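Local coordinates for protein putative transcriptional regulator (Streptomyces coelicolor A3, PDB 2PQQ) that probably acts as a cAMP-binding, DNA-binding transcription factor of the cAMP receptor protein family, represented here by its N-terminal regulatory domain, at residues Tyr50-Glu54 with Gly55-Leu59. Residues are numbered along the deposited sequence; the frame is centred on the assembly and turned at random.
Sequences YVVTE and GKVKL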
ATOM      1  N   TYR A  50      23.645   2.969   2.888  1.00 32.39           N
ATOM      2  CA  TYR A  50      24.506   4.155   2.872  1.00 32.62           C
ATOM      3  C   TYR A  50      23.743   5.315   3.492  1.00 32.53           C
ATOM      4  O   TYR A  50      22.518   5.388   3.377  1.00 33.69           O
ATOM      5  CB  TYR A  50      24.916   4.558   1.441  1.00 33.24           C
ATOM      6  CG  TYR A  50      25.645   3.513   0.621  1.00 33.36           C
ATOM      7  CD1 TYR A  50      27.042   3.514   0.524  1.00 34.56           C
ATOM      8  CD2 TYR A  50      24.932   2.535  -0.087  1.00 33.25           C
ATOM      9  CE1 TYR A  50      27.718   2.513  -0.230  1.00 35.06           C
ATOM     10  CE2 TYR A  50      25.593   1.556  -0.859  1.00 33.97           C
ATOM     11  CZ  TYR A  50      26.975   1.545  -0.911  1.00 35.34           C
ATOM     12  OH  TYR A  50      27.603   0.598  -1.710  1.00 36.67           O
ATOM     13  N   VAL A  51      24.435   6.243   4.101  1.00 32.66           N
ATOM     14  CA  VAL A  51      23.876   7.525   4.473  1.00 32.78           C
ATOM     15  C   VAL A  51      24.709   8.523   3.727  1.00 33.11           C
ATOM     16  O   VAL A  51      25.889   8.492   3.821  1.00 32.89           O
ATOM     17  CB  VAL A  51      23.986   7.760   5.983  1.00 32.90           C
ATOM     18  CG1 VAL A  51      23.612   9.134   6.333  1.00 30.50           C
ATOM     19  CG2 VAL A  51      23.141   6.780   6.748  1.00 34.26           C
ATOM     20  N   VAL A  52      24.085   9.309   2.872  1.00 33.61           N
ATOM     21  CA  VAL A  52      24.835  10.331   2.146  1.00 34.10           C
ATOM     22  C   VAL A  52      25.221  11.427   3.149  1.00 34.35           C
ATOM     23  O   VAL A  52      24.351  11.947   3.862  1.00 35.23           O
ATOM     24  CB  VAL A  52      23.994  10.963   0.975  1.00 33.80           C
ATOM     25  CG1 VAL A  52      24.708  12.167   0.377  1.00 34.87           C
ATOM     26  CG2 VAL A  52      23.730   9.947  -0.096  1.00 33.20           C
ATOM     27  N   THR A  53      26.494  11.815   3.187  1.00 34.31           N
ATOM     28  CA  THR A  53      26.892  12.916   4.074  1.00 34.86           C
ATOM     29  C   THR A  53      27.192  14.242   3.334  1.00 35.95           C
ATOM     30  O   THR A  53      27.189  15.319   3.943  1.00 35.53           O
ATOM     31  CB  THR A  53      28.047  12.512   5.014  1.00 34.51           C
ATOM     32  OG1 THR A  53      29.230  12.293   4.249  1.00 35.73           O
ATOM     33  CG2 THR A  53      27.704  11.204   5.755  1.00 31.76           C
ATOM     34  N   GLU A  54      27.447  14.157   2.035  1.00 36.69           N
ATOM     35  CA  GLU A  54      27.535  15.354   1.180  1.00 38.66           C
ATOM     36  C   GLU A  54      27.398  14.972  -0.283  1.00 38.23           C
ATOM     37  O   GLU A  54      27.749  13.850  -0.679  1.00 38.08           O
ATOM     38  CB  GLU A  54      28.832  16.148   1.406  1.00 38.94           C
ATOM     39  CG  GLU A  54      30.132  15.393   1.172  1.00 40.03           C
ATOM     40  CD  GLU A  54      31.366  16.229   1.543  1.00 41.79           C
ATOM     41  OE1 GLU A  54      31.573  16.521   2.750  1.00 45.10           O
ATOM     42  OE2 GLU A  54      32.139  16.587   0.626  1.00 44.44           O
ATOM     43  N   GLY A  55      26.876  15.908  -1.066  1.00 37.73           N
ATOM     44  CA  GLY A  55      26.650  15.702  -2.488  1.00 36.90           C
ATOM     45  C   GLY A  55      25.285  15.094  -2.745  1.00 36.48           C
ATOM     46  O   GLY A  55      24.493  14.896  -1.822  1.00 36.36           O
ATOM     47  N   LYS A  56      25.022  14.798  -4.013  1.00 36.02           N
ATOM     48  CA  LYS A  56      23.753  14.238  -4.449  1.00 35.62           C
ATOM     49  C   LYS A  56      23.982  12.990  -5.289  1.00 34.78           C
ATOM     50  O   LYS A  56      24.845  12.977  -6.174  1.00 34.07           O
ATOM     51  CB  LYS A  56      22.995  15.281  -5.280  1.00 35.24           C
ATOM     52  CG  LYS A  56      22.677  16.545  -4.487  1.00 35.96           C
ATOM     53  CD  LYS A  56      22.005  17.628  -5.333  1.00 37.02           C
ATOM     54  CE  LYS A  56      21.576  18.777  -4.435  1.00 40.58           C
ATOM     55  NZ  LYS A  56      21.243  18.268  -3.056  1.00 42.38           N
ATOM     56  N   VAL A  57      23.190  11.958  -5.000  1.00 34.16           N
ATOM     57  CA  VAL A  57      23.146  10.726  -5.765  1.00 33.88           C
ATOM     58  C   VAL A  57      21.765  10.589  -6.428  1.00 33.93           C
ATOM     59  O   VAL A  57      20.739  10.563  -5.746  1.00 34.04           O
ATOM     60  CB  VAL A  57      23.394   9.490  -4.860  1.00 33.29           C
ATOM     61  CG1 VAL A  57      23.306   8.222  -5.659  1.00 34.31           C
ATOM     62  CG2 VAL A  57      24.756   9.586  -4.183  1.00 34.74           C
ATOM     63  N   LYS A  58      21.744  10.498  -7.759  1.00 33.41           N
ATOM     64  CA  LYS A  58      20.511  10.216  -8.486  1.00 33.44           C
ATOM     65  C   LYS A  58      20.313   8.703  -8.595  1.00 33.28           C
ATOM     66  O   LYS A  58      21.207   7.998  -9.049  1.00 32.77           O
ATOM     67  CB  LYS A  58      20.561  10.828  -9.894  1.00 33.47           C
ATOM     68  CG  LYS A  58      19.372  10.488 -10.765  1.00 34.43           C
ATOM     69  CD  LYS A  58      19.735  10.672 -12.226  1.00 39.74           C
ATOM     70  CE  LYS A  58      18.800   9.888 -13.114  1.00 41.38           C
ATOM     71  NZ  LYS A  58      17.721  10.701 -13.730  1.00 43.46           N
ATOM     72  N   LEU A  59      19.156   8.215  -8.168  1.00 32.90           N
ATOM     73  CA  LEU A  59      18.807   6.814  -8.364  1.00 34.23           C
ATOM     74  C   LEU A  59      17.958   6.678  -9.635  1.00 34.26           C
ATOM     75  O   LEU A  59      17.065   7.496  -9.861  1.00 33.50           O
ATOM     76  CB  LEU A  59      18.075   6.252  -7.137  1.00 33.91           C
ATOM     77  CG  LEU A  59      18.864   6.080  -5.831  1.00 35.54           C
ATOM     78  CD1 LEU A  59      17.932   5.737  -4.697  1.00 33.57           C
ATOM     79  CD2 LEU A  59      19.908   4.996  -5.982  1.00 36.20           C
TER
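The short link Gly55-Lys56 carries the chain from one sheet of the cyclic nucleotide-binding domain to the other, and Val52 and Val57 meet across its inner side. Their methyls, Val52 CG2 and Val57 CG2, are 4.2 Å apart in a loose apolar contact. The other methyl, Val52 CG1, lies 3.5 Å from Gly55 O. It gets there because CG1 stands anti to the backbone N (chi1 171°). That carbonyl oxygen is buried here and has no hydrogen-bonding partner in the model. No hydrogen bond joins 50-54 to 55-59. In the beta-roll (jelly-roll) fold of cyclic nucleotide-binding domains, strand 45-54 belongs to one sheet and strand 57-62 to the other. Both valines also touch Ile80. Thr53 and Glu54 form a classic beta bulge opposite Lys102 just before the crossing. Gly55 has a positive phi (88°) with psi near 180°, a backbone shape that suits glycine. The CB of Glu54 points away from 55-59. Its carboxylate lies close to that of Glu100, which may raise the pKa of one of them. Beyond the glycine, Lys56 N hydrogen-bonds to Thr99 OG1.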